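Local coordinates for protein kojibiose phosphorylase (Gut metagenome, PDB 6W0P) that belongs to glycoside hydrolase family 65, joining an N-terminal beta-sandwich domain to a central helical catalytic domain of the (alpha/alpha)6-barrel type, at residues 62-67 and 400-405; 80-85 and 345-350; 97-102 and 131-136. All blocks are in the same frame, centred on the assembly; numbering follows the deposited sequence.

Contact 1: residues 62-67 and 400-405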
loop_
_atom_site.group_PDB
_atom_site.type_symbol
_atom_site.label_atom_id
_atom_site.label_comp_id
_atom_site.label_asym_id
_atom_site.label_seq_id
_atom_site.Cartn_x
_atom_site.Cartn_y
_atom_site.Cartn_z
ATOM N N GLY A 62 -9.137 23.985 -12.370
ATOM C CA GLY A 62 -10.407 23.252 -12.165
ATOM C C GLY A 62 -10.827 22.439 -13.385
ATOM O O GLY A 62 -11.897 21.822 -13.355
ATOM N N ILE A 63 -10.021 22.447 -14.446
ATOM C CA ILE A 63 -10.238 21.594 -15.644
ATOM C C ILE A 63 -9.386 20.342 -15.453
ATOM O O ILE A 63 -8.161 20.461 -15.437
ATOM C CB ILE A 63 -9.905 22.340 -16.941
ATOM C CG1 ILE A 63 -10.959 23.402 -17.257
ATOM C CG2 ILE A 63 -9.728 21.356 -18.079
ATOM C CD1 ILE A 63 -12.387 22.881 -17.408
ATOM N N TYR A 64 -10.041 19.206 -15.253
ATOM C CA TYR A 64 -9.434 18.002 -14.652
ATOM C C TYR A 64 -10.103 16.771 -15.250
ATOM O O TYR A 64 -11.231 16.889 -15.810
ATOM C CB TYR A 64 -9.601 18.049 -13.135
ATOM C CG TYR A 64 -10.951 17.607 -12.639
ATOM C CD1 TYR A 64 -12.022 18.481 -12.579
ATOM C CD2 TYR A 64 -11.157 16.298 -12.236
ATOM C CE1 TYR A 64 -13.269 18.059 -12.146
ATOM C CE2 TYR A 64 -12.391 15.863 -11.791
ATOM C CZ TYR A 64 -13.453 16.742 -11.752
ATOM O OH TYR A 64 -14.664 16.300 -11.298
ATOM N N GLU A 65 -9.410 15.639 -15.151
ATOM C CA GLU A 65 -9.932 14.303 -15.516
ATOM C C GLU A 65 -9.558 13.304 -14.420
ATOM O O GLU A 65 -8.635 13.594 -13.618
ATOM C CB GLU A 65 -9.370 13.819 -16.858
ATOM C CG GLU A 65 -10.384 13.865 -17.980
ATOM C CD GLU A 65 -11.731 13.256 -17.645
ATOM O OE1 GLU A 65 -12.748 13.869 -18.001
ATOM O OE2 GLU A 65 -11.756 12.183 -17.016
ATOM N N TYR A 66 -10.215 12.145 -14.462
ATOM C CA TYR A 66 -9.904 10.967 -13.623
ATOM C C TYR A 66 -8.878 10.078 -14.330
ATOM O O TYR A 66 -8.699 10.164 -15.568
ATOM C CB TYR A 66 -11.200 10.231 -13.309
ATOM C CG TYR A 66 -12.088 10.916 -12.308
ATOM C CD1 TYR A 66 -11.834 10.815 -10.946
ATOM C CD2 TYR A 66 -13.203 11.631 -12.707
ATOM C CE1 TYR A 66 -12.655 11.420 -10.006
ATOM C CE2 TYR A 66 -14.043 12.230 -11.780
ATOM C CZ TYR A 66 -13.766 12.131 -10.426
ATOM O OH TYR A 66 -14.580 12.719 -9.500
ATOM N N ALA A 67 -8.190 9.240 -13.554
ATOM C CA ALA A 67 -7.379 8.134 -14.095
ATOM C C ALA A 67 -8.251 7.331 -15.065
ATOM O O ALA A 67 -9.438 7.157 -14.781
ATOM C CB ALA A 67 -6.850 7.273 -12.983
ATOM N N THR A 400 -6.387 17.221 -3.501
ATOM C CA THR A 400 -7.601 17.356 -4.343
ATOM C C THR A 400 -7.494 18.565 -5.273
ATOM O O THR A 400 -6.776 19.552 -4.900
ATOM C CB THR A 400 -8.843 17.463 -3.451
ATOM O OG1 THR A 400 -9.982 17.186 -4.256
ATOM C CG2 THR A 400 -9.001 18.820 -2.797
ATOM N N ARG A 401 -8.156 18.478 -6.436
ATOM C CA ARG A 401 -8.676 19.670 -7.138
ATOM C C ARG A 401 -10.209 19.727 -7.065
ATOM O O ARG A 401 -10.727 20.839 -6.873
ATOM C CB ARG A 401 -8.179 19.759 -8.583
ATOM C CG ARG A 401 -8.572 21.060 -9.278
ATOM C CD ARG A 401 -8.056 22.318 -8.597
ATOM N NE ARG A 401 -8.709 23.513 -9.111
ATOM C CZ ARG A 401 -9.958 23.874 -8.822
ATOM N NH1 ARG A 401 -10.702 23.157 -7.996
ATOM N NH2 ARG A 401 -10.473 24.956 -9.370
ATOM N N ASN A 402 -10.928 18.609 -7.190
ATOM C CA ASN A 402 -12.411 18.660 -7.355
ATOM C C ASN A 402 -13.119 18.519 -6.000
ATOM O O ASN A 402 -14.353 18.636 -5.993
ATOM C CB ASN A 402 -12.931 17.671 -8.402
ATOM C CG ASN A 402 -13.024 16.247 -7.899
ATOM O OD1 ASN A 402 -12.507 15.958 -6.815
ATOM N ND2 ASN A 402 -13.646 15.361 -8.686
ATOM N N GLY A 403 -12.370 18.339 -4.903
ATOM C CA GLY A 403 -12.898 18.205 -3.532
ATOM C C GLY A 403 -12.837 16.770 -3.030
ATOM O O GLY A 403 -12.909 16.552 -1.786
ATOM N N LYS A 404 -12.741 15.806 -3.939
ATOM C CA LYS A 404 -12.612 14.372 -3.575
ATOM C C LYS A 404 -11.152 14.066 -3.234
ATOM O O LYS A 404 -10.245 14.721 -3.797
ATOM C CB LYS A 404 -13.064 13.448 -4.707
ATOM C CG LYS A 404 -14.538 13.560 -5.041
ATOM C CD LYS A 404 -15.003 12.500 -5.990
ATOM C CE LYS A 404 -16.504 12.566 -6.187
ATOM N NZ LYS A 404 -16.874 12.055 -7.526
ATOM N N GLU A 405 -10.934 13.063 -2.386
ATOM C CA GLU A 405 -9.559 12.617 -2.071
ATOM C C GLU A 405 -8.915 12.116 -3.372
ATOM O O GLU A 405 -9.514 11.277 -4.049
ATOM C CB GLU A 405 -9.564 11.569 -0.962
ATOM C CG GLU A 405 -8.167 11.156 -0.554
ATOM C CD GLU A 405 -7.346 12.315 -0.022
ATOM O OE1 GLU A 405 -7.565 12.677 1.145
ATOM O OE2 GLU A 405 -6.520 12.870 -0.780
#
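Tyr64 and Tyr66 both turn their hydroxyls to Asn402, where a strand of the N-terminal beta domain meets a loop of the helical barrel. The loop, residues 400-405, lies between helices 379-388 and 410-413.

Asn402 ND2 donates to Tyr64 OH over 3.0 Å, and the bond is almost straight at 175°. The hydroxyl lies in the amide plane. The same ND2 reaches Tyr66 OH at 2.9 Å, but the angle there is only 128° and the bond is weak. Lys404 NZ donates to Tyr66 OH at 3.1 Å, from an extended chain that crosses the Tyr66 side chain at about a right angle. Tyr66 OH is thus approached by two nitrogen donors.

The nonpolar part is a CH-pi contact. Asn402 CB sits over one face of the Tyr64 ring, 3.9 Å from its centroid. Asn402 CG stands between its backbone N and carbonyl carbon (chi1 79°), which turns ND2 toward the hydroxyls. The amide stands steeply to the Tyr64 ring. Nearby, Arg401 lays its guanidinium face against Gly62 CA. Its bent chain is held by Asn61 and Thr331, which accept from NE and NH2.

Within the loop, Thr400 OG1 accepts from Gly403 N in an ST motif. An Asx turn fixes the amide: Asn402 OD1 accepts from Lys404 N at 2.9 Å.

Contact 2: residues 80-85 and 345-350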
loop_
_atom_site.group_PDB
_atom_site.type_symbol
_atom_site.label_atom_id
_atom_site.label_comp_id
_atom_site.label_asym_id
_atom_site.label_seq_id
_atom_site.Cartn_x
_atom_site.Cartn_y
_atom_site.Cartn_z
ATOM N N LYS A 80 -9.565 4.639 -5.500
ATOM C CA LYS A 80 -9.455 3.689 -6.638
ATOM C C LYS A 80 -9.114 4.487 -7.894
ATOM O O LYS A 80 -8.478 3.927 -8.775
ATOM C CB LYS A 80 -10.767 2.919 -6.839
ATOM C CG LYS A 80 -11.248 2.099 -5.642
ATOM C CD LYS A 80 -12.282 1.039 -6.022
ATOM C CE LYS A 80 -12.651 0.106 -4.887
ATOM N NZ LYS A 80 -13.229 -1.166 -5.388
ATOM N N ARG A 81 -9.503 5.762 -7.944
ATOM C CA ARG A 81 -9.387 6.611 -9.157
ATOM C C ARG A 81 -8.992 8.049 -8.763
ATOM O O ARG A 81 -9.860 8.835 -8.342
ATOM C CB ARG A 81 -10.701 6.461 -9.928
ATOM C CG ARG A 81 -10.765 7.218 -11.243
ATOM C CD ARG A 81 -12.172 7.164 -11.821
ATOM N NE ARG A 81 -12.784 5.844 -11.716
ATOM C CZ ARG A 81 -14.081 5.616 -11.481
ATOM N NH1 ARG A 81 -14.924 6.622 -11.308
ATOM N NH2 ARG A 81 -14.529 4.372 -11.397
ATOM N N THR A 82 -7.706 8.372 -8.911
ATOM C CA THR A 82 -7.149 9.719 -8.651
ATOM C C THR A 82 -7.665 10.674 -9.730
ATOM O O THR A 82 -8.233 10.204 -10.742
ATOM C CB THR A 82 -5.615 9.686 -8.584
ATOM O OG1 THR A 82 -5.191 10.910 -7.974
ATOM C CG2 THR A 82 -4.964 9.508 -9.944
ATOM N N HIS A 83 -7.509 11.977 -9.517
ATOM C CA HIS A 83 -7.832 12.989 -10.553
ATOM C C HIS A 83 -6.704 14.005 -10.595
ATOM O O HIS A 83 -5.880 14.017 -9.654
ATOM C CB HIS A 83 -9.216 13.597 -10.325
ATOM C CG HIS A 83 -9.279 14.447 -9.110
ATOM N ND1 HIS A 83 -9.516 13.926 -7.861
ATOM C CD2 HIS A 83 -9.130 15.773 -8.953
ATOM C CE1 HIS A 83 -9.530 14.901 -6.987
ATOM N NE2 HIS A 83 -9.273 16.043 -7.630
ATOM N N PHE A 84 -6.653 14.773 -11.681
ATOM C CA PHE A 84 -5.519 15.674 -12.014
ATOM C C PHE A 84 -5.992 16.766 -12.983
ATOM O O PHE A 84 -6.887 16.488 -13.806
ATOM C CB PHE A 84 -4.356 14.836 -12.561
ATOM C CG PHE A 84 -4.770 13.706 -13.472
ATOM C CD1 PHE A 84 -5.055 13.936 -14.808
ATOM C CD2 PHE A 84 -4.883 12.411 -12.990
ATOM C CE1 PHE A 84 -5.453 12.901 -15.643
ATOM C CE2 PHE A 84 -5.283 11.378 -13.823
ATOM C CZ PHE A 84 -5.581 11.627 -15.145
ATOM N N THR A 85 -5.401 17.959 -12.857
ATOM C CA THR A 85 -5.485 19.114 -13.797
ATOM C C THR A 85 -4.817 18.694 -15.103
ATOM O O THR A 85 -3.702 18.175 -15.035
ATOM C CB THR A 85 -4.828 20.352 -13.176
ATOM O OG1 THR A 85 -5.346 20.526 -11.858
ATOM C CG2 THR A 85 -5.080 21.634 -13.935
ATOM N N SER A 345 -0.397 17.456 -9.793
ATOM C CA SER A 345 -1.761 17.295 -10.374
ATOM C C SER A 345 -2.599 18.570 -10.215
ATOM O O SER A 345 -3.852 18.498 -10.350
ATOM C CB SER A 345 -2.465 16.093 -9.768
ATOM O OG SER A 345 -1.776 14.872 -10.071
ATOM N N GLY A 346 -1.942 19.712 -9.976
ATOM C CA GLY A 346 -2.645 20.967 -9.681
ATOM C C GLY A 346 -3.423 20.844 -8.389
ATOM O O GLY A 346 -4.392 21.666 -8.209
ATOM N N HIS A 347 -3.047 19.873 -7.540
ATOM C CA HIS A 347 -3.771 19.540 -6.274
ATOM C C HIS A 347 -3.508 20.607 -5.202
ATOM O O HIS A 347 -2.387 21.091 -5.145
ATOM C CB HIS A 347 -3.371 18.182 -5.691
ATOM C CG HIS A 347 -3.917 17.015 -6.433
ATOM N ND1 HIS A 347 -3.395 15.745 -6.272
ATOM C CD2 HIS A 347 -4.918 16.924 -7.335
ATOM C CE1 HIS A 347 -4.050 14.909 -7.048
ATOM N NE2 HIS A 347 -4.996 15.619 -7.721
ATOM N N ALA A 348 -4.537 20.940 -4.424
ATOM C CA ALA A 348 -4.481 21.716 -3.170
ATOM C C ALA A 348 -4.102 20.757 -2.051
ATOM O O ALA A 348 -4.608 19.602 -2.048
ATOM C CB ALA A 348 -5.815 22.361 -2.864
ATOM N N PHE A 349 -3.255 21.218 -1.137
ATOM C CA PHE A 349 -2.886 20.499 0.105
ATOM C C PHE A 349 -3.210 21.421 1.280
ATOM O O PHE A 349 -3.537 22.605 1.045
ATOM C CB PHE A 349 -1.416 20.075 0.057
ATOM C CG PHE A 349 -1.070 19.097 -1.038
ATOM C CD1 PHE A 349 -0.934 19.512 -2.354
ATOM C CD2 PHE A 349 -0.896 17.750 -0.756
ATOM C CE1 PHE A 349 -0.606 18.608 -3.353
ATOM C CE2 PHE A 349 -0.602 16.847 -1.764
ATOM C CZ PHE A 349 -0.444 17.275 -3.058
ATOM N N TRP A 350 -3.097 20.905 2.508
ATOM C CA TRP A 350 -3.329 21.674 3.761
ATOM C C TRP A 350 -2.431 22.929 3.796
ATOM O O TRP A 350 -2.814 23.864 4.535
ATOM C CB TRP A 350 -3.084 20.764 4.962
ATOM C CG TRP A 350 -1.626 20.568 5.252
ATOM C CD1 TRP A 350 -0.687 19.977 4.453
ATOM C CD2 TRP A 350 -0.951 20.967 6.454
ATOM N NE1 TRP A 350 0.529 19.999 5.074
ATOM C CE2 TRP A 350 0.402 20.612 6.298
ATOM C CE3 TRP A 350 -1.356 21.613 7.628
ATOM C CZ2 TRP A 350 1.347 20.851 7.301
ATOM C CZ3 TRP A 350 -0.421 21.853 8.615
ATOM C CH2 TRP A 350 0.920 21.499 8.445
HETATM O O HOH W 1 -3.082 12.402 -9.623
#
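His347 points its ring edge at one face of the His83 ring. The pair is edge-to-face but tilted, with centroids 5.3 Å apart and planes at 59°. His347 NE2 is the atom over the His83 face, displaced toward the rim. Ser345 CB covers one face of the His347 ring, close above its centre. The carbonyl oxygen of His83 lies at the His347 edge, in the ring plane, and accepts a hydrogen bond from NE2 at 2.7 Å. The bond is bent, with an N-H...O angle of 145°. It helps set the turn of the His347 ring. His83 NE2 in turn accepts from Arg401 N.

These residues sit at a buried domain interface. Strand 83-85 belongs to the N-terminal beta domain. Residues 345-350 form a loop of the helical barrel that leads into helix 351-361.

At Thr85, further along the strand, two donors reach the carbonyl oxygen of Ser345. The backbone N bonds at 3.0 Å and OG1 at 2.9 Å, both from the same face of the carbonyl plane. Thr85 OG1 lies beside its own backbone N (chi1 -50°), which lets the two donors work together. Gly346 CA passes 3.5 Å from that hydroxyl. Phe84 meets Ser345 chiefly through CB, which lies against its CB and OG. The Phe84 ring turns away, nearly parallel to that of His179 and edge-to-face with Trp180 and Tyr185. A water links Ser345 OG, at 2.8 Å, to Thr82 OG1, which it reaches as a donor over 3.1 Å. Thr82 OG1 also bonds to Ala406 O.

Contact 3: residues 97-102 and 131-136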
loop_
_atom_site.group_PDB
_atom_site.type_symbol
_atom_site.label_atom_id
_atom_site.label_comp_id
_atom_site.label_asym_id
_atom_site.label_seq_id
_atom_site.Cartn_x
_atom_site.Cartn_y
_atom_site.Cartn_z
ATOM N N ILE A 97 8.806 27.697 -41.255
ATOM C CA ILE A 97 9.540 26.999 -42.356
ATOM C C ILE A 97 10.162 28.059 -43.273
ATOM O O ILE A 97 9.451 28.975 -43.695
ATOM C CB ILE A 97 8.614 26.032 -43.118
ATOM C CG1 ILE A 97 7.871 25.096 -42.161
ATOM C CG2 ILE A 97 9.380 25.255 -44.186
ATOM C CD1 ILE A 97 6.536 25.634 -41.706
ATOM N N HIS A 98 11.462 27.926 -43.518
ATOM C CA HIS A 98 12.241 28.698 -44.517
ATOM C C HIS A 98 12.808 27.727 -45.559
ATOM O O HIS A 98 13.661 26.912 -45.189
ATOM C CB HIS A 98 13.372 29.454 -43.825
ATOM C CG HIS A 98 14.212 30.290 -44.729
ATOM N ND1 HIS A 98 15.592 30.190 -44.750
ATOM C CD2 HIS A 98 13.885 31.252 -45.615
ATOM C CE1 HIS A 98 16.075 31.083 -45.585
ATOM N NE2 HIS A 98 15.048 31.739 -46.138
ATOM N N GLU A 99 12.350 27.783 -46.805
ATOM C CA GLU A 99 12.948 26.949 -47.884
ATOM C C GLU A 99 13.059 25.499 -47.394
ATOM O O GLU A 99 14.175 24.899 -47.400
ATOM C CB GLU A 99 14.312 27.540 -48.241
ATOM C CG GLU A 99 14.207 28.975 -48.706
ATOM C CD GLU A 99 15.535 29.655 -48.962
ATOM O OE1 GLU A 99 16.581 29.063 -48.624
ATOM O OE2 GLU A 99 15.511 30.775 -49.502
ATOM N N ASP A 100 11.943 24.974 -46.905
ATOM C CA ASP A 100 11.783 23.550 -46.487
ATOM C C ASP A 100 12.590 23.190 -45.222
ATOM O O ASP A 100 12.396 22.044 -44.761
ATOM C CB ASP A 100 12.074 22.601 -47.653
ATOM C CG ASP A 100 10.784 22.044 -48.233
ATOM O OD1 ASP A 100 10.511 22.303 -49.442
ATOM O OD2 ASP A 100 10.044 21.386 -47.463
ATOM N N GLU A 101 13.395 24.109 -44.647
ATOM C CA GLU A 101 14.020 23.943 -43.298
ATOM C C GLU A 101 13.041 24.460 -42.239
ATOM O O GLU A 101 12.637 25.645 -42.338
ATOM C CB GLU A 101 15.360 24.671 -43.204
ATOM C CG GLU A 101 15.977 24.597 -41.821
ATOM C CD GLU A 101 17.247 25.410 -41.633
ATOM O OE1 GLU A 101 17.727 25.465 -40.482
ATOM O OE2 GLU A 101 17.750 25.989 -42.628
ATOM N N GLU A 102 12.627 23.596 -41.309
ATOM C CA GLU A 102 11.692 23.972 -40.214
ATOM C C GLU A 102 12.504 24.531 -39.039
ATOM O O GLU A 102 13.507 23.907 -38.657
ATOM C CB GLU A 102 10.806 22.824 -39.724
ATOM C CG GLU A 102 9.704 23.341 -38.802
ATOM C CD GLU A 102 8.722 22.332 -38.226
ATOM O OE1 GLU A 102 8.782 21.140 -38.631
ATOM O OE2 GLU A 102 7.876 22.746 -37.394
ATOM N N LEU A 131 20.088 31.027 -38.383
ATOM C CA LEU A 131 21.023 30.920 -39.527
ATOM C C LEU A 131 20.519 29.774 -40.410
ATOM O O LEU A 131 20.794 28.619 -40.118
ATOM C CB LEU A 131 22.446 30.706 -39.007
ATOM C CG LEU A 131 22.845 31.554 -37.794
ATOM C CD1 LEU A 131 24.320 31.350 -37.465
ATOM C CD2 LEU A 131 22.557 33.032 -38.013
ATOM N N THR A 132 19.704 30.119 -41.404
ATOM C CA THR A 132 19.024 29.181 -42.328
ATOM C C THR A 132 19.422 29.534 -43.764
ATOM O O THR A 132 19.014 30.622 -44.246
ATOM C CB THR A 132 17.502 29.194 -42.126
ATOM O OG1 THR A 132 16.922 28.568 -43.280
ATOM C CG2 THR A 132 16.940 30.585 -41.901
ATOM N N ASN A 133 20.192 28.632 -44.394
ATOM C CA ASN A 133 20.761 28.743 -45.765
ATOM C C ASN A 133 21.589 30.026 -45.845
ATOM O O ASN A 133 22.650 30.084 -45.178
ATOM C CB ASN A 133 19.671 28.599 -46.830
ATOM C CG ASN A 133 19.119 27.192 -46.863
ATOM O OD1 ASN A 133 19.803 26.255 -46.455
ATOM N ND2 ASN A 133 17.886 27.035 -47.306
ATOM N N GLN A 134 21.126 31.005 -46.619
ATOM C CA GLN A 134 21.919 32.218 -46.946
ATOM C C GLN A 134 21.444 33.377 -46.064
ATOM O O GLN A 134 21.984 34.458 -46.217
ATOM C CB GLN A 134 21.799 32.565 -48.439
ATOM C CG GLN A 134 22.149 31.417 -49.385
ATOM C CD GLN A 134 23.403 30.676 -48.979
ATOM O OE1 GLN A 134 23.362 29.499 -48.606
ATOM N NE2 GLN A 134 24.531 31.370 -49.023
ATOM N N ALA A 135 20.452 33.135 -45.211
ATOM C CA ALA A 135 19.693 34.162 -44.464
ATOM C C ALA A 135 20.041 34.088 -42.981
ATOM O O ALA A 135 20.259 32.968 -42.470
ATOM C CB ALA A 135 18.208 33.976 -44.667
ATOM N N LYS A 136 20.099 35.258 -42.347
ATOM C CA LYS A 136 20.027 35.441 -40.879
ATOM C C LYS A 136 18.682 36.114 -40.563
ATOM O O LYS A 136 18.488 37.293 -40.986
ATOM C CB LYS A 136 21.222 36.263 -40.391
ATOM C CG LYS A 136 22.561 35.638 -40.719
ATOM C CD LYS A 136 23.702 36.248 -39.965
ATOM C CE LYS A 136 25.030 35.864 -40.589
ATOM N NZ LYS A 136 26.172 36.180 -39.699
HETATM O O HOH W 2 18.209 31.381 -48.014
#
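Thr132 OG1 is gripped by two side chains, those of His98 and Glu101. His98 ND1 donates to it over 2.6 Å along a nearly straight line of 176°, with the hydroxyl in the imidazole plane. His98 CG stands anti to its backbone N (chi1 -179°), which carries the ring out to Thr132. The hydroxyl then donates to Glu101 OE2 at 2.8 Å, meeting it from above the carboxylate plane. This makes a short chain of hydrogen bonds from imidazole through hydroxyl to carboxylate.

Two beta-hairpin tips meet here, one from each sheet of the N-terminal beta-sandwich. A type I' turn from His98 to Glu101 joins strands 94-98 and 101-102. A type II' turn from Thr132 to Ala135 joins strands 123-132 and 135-145.

The His98 ring is held at its other nitrogen as well, since NE2 bonds to Thr165. Ala135 CB packs against its CE1 at 3.7 Å. One face of the ring carries the carboxyl carbon of Glu99. Glu101 also has a second partner: its OE1 bonds to the indole NE1 of Trp130, so both carboxylate oxygens are engaged.

On the more exposed side, Asn133 ND2 donates to Glu99 OE1 over 2.7 Å. The amide and carboxylate lie nearly coplanar, 25° apart. The donor comes in nearly along the C-O bond of the acceptor. A water continues this link, donating to Glu99 OE1 at 2.9 Å and accepting from Gln134 N at 3.3 Å.

Overall arrangement
From the N terminus, the chain first lays down residues 62-67 and then 80-85. Their strands, 64-66 and 83-85, pair antiparallel as a two-stranded sheet. Next come 97-102 and 131-136, and contact 3 closes a short loop within the N-terminal domain, tying its two sheets together at their hairpin ends. The chain then enters the helical domain, where 345-350 returns to 80-85 and closes contact 2. Last, 400-405 returns to 62-67 and closes contact 1. The loops nest, 3 within 2 within 1, and none cross. Contacts 1 and 2 touch and form one domain interface, with centres about 5 Å apart. Contact 3 lies remote, its nearest atoms about 26 Å from either.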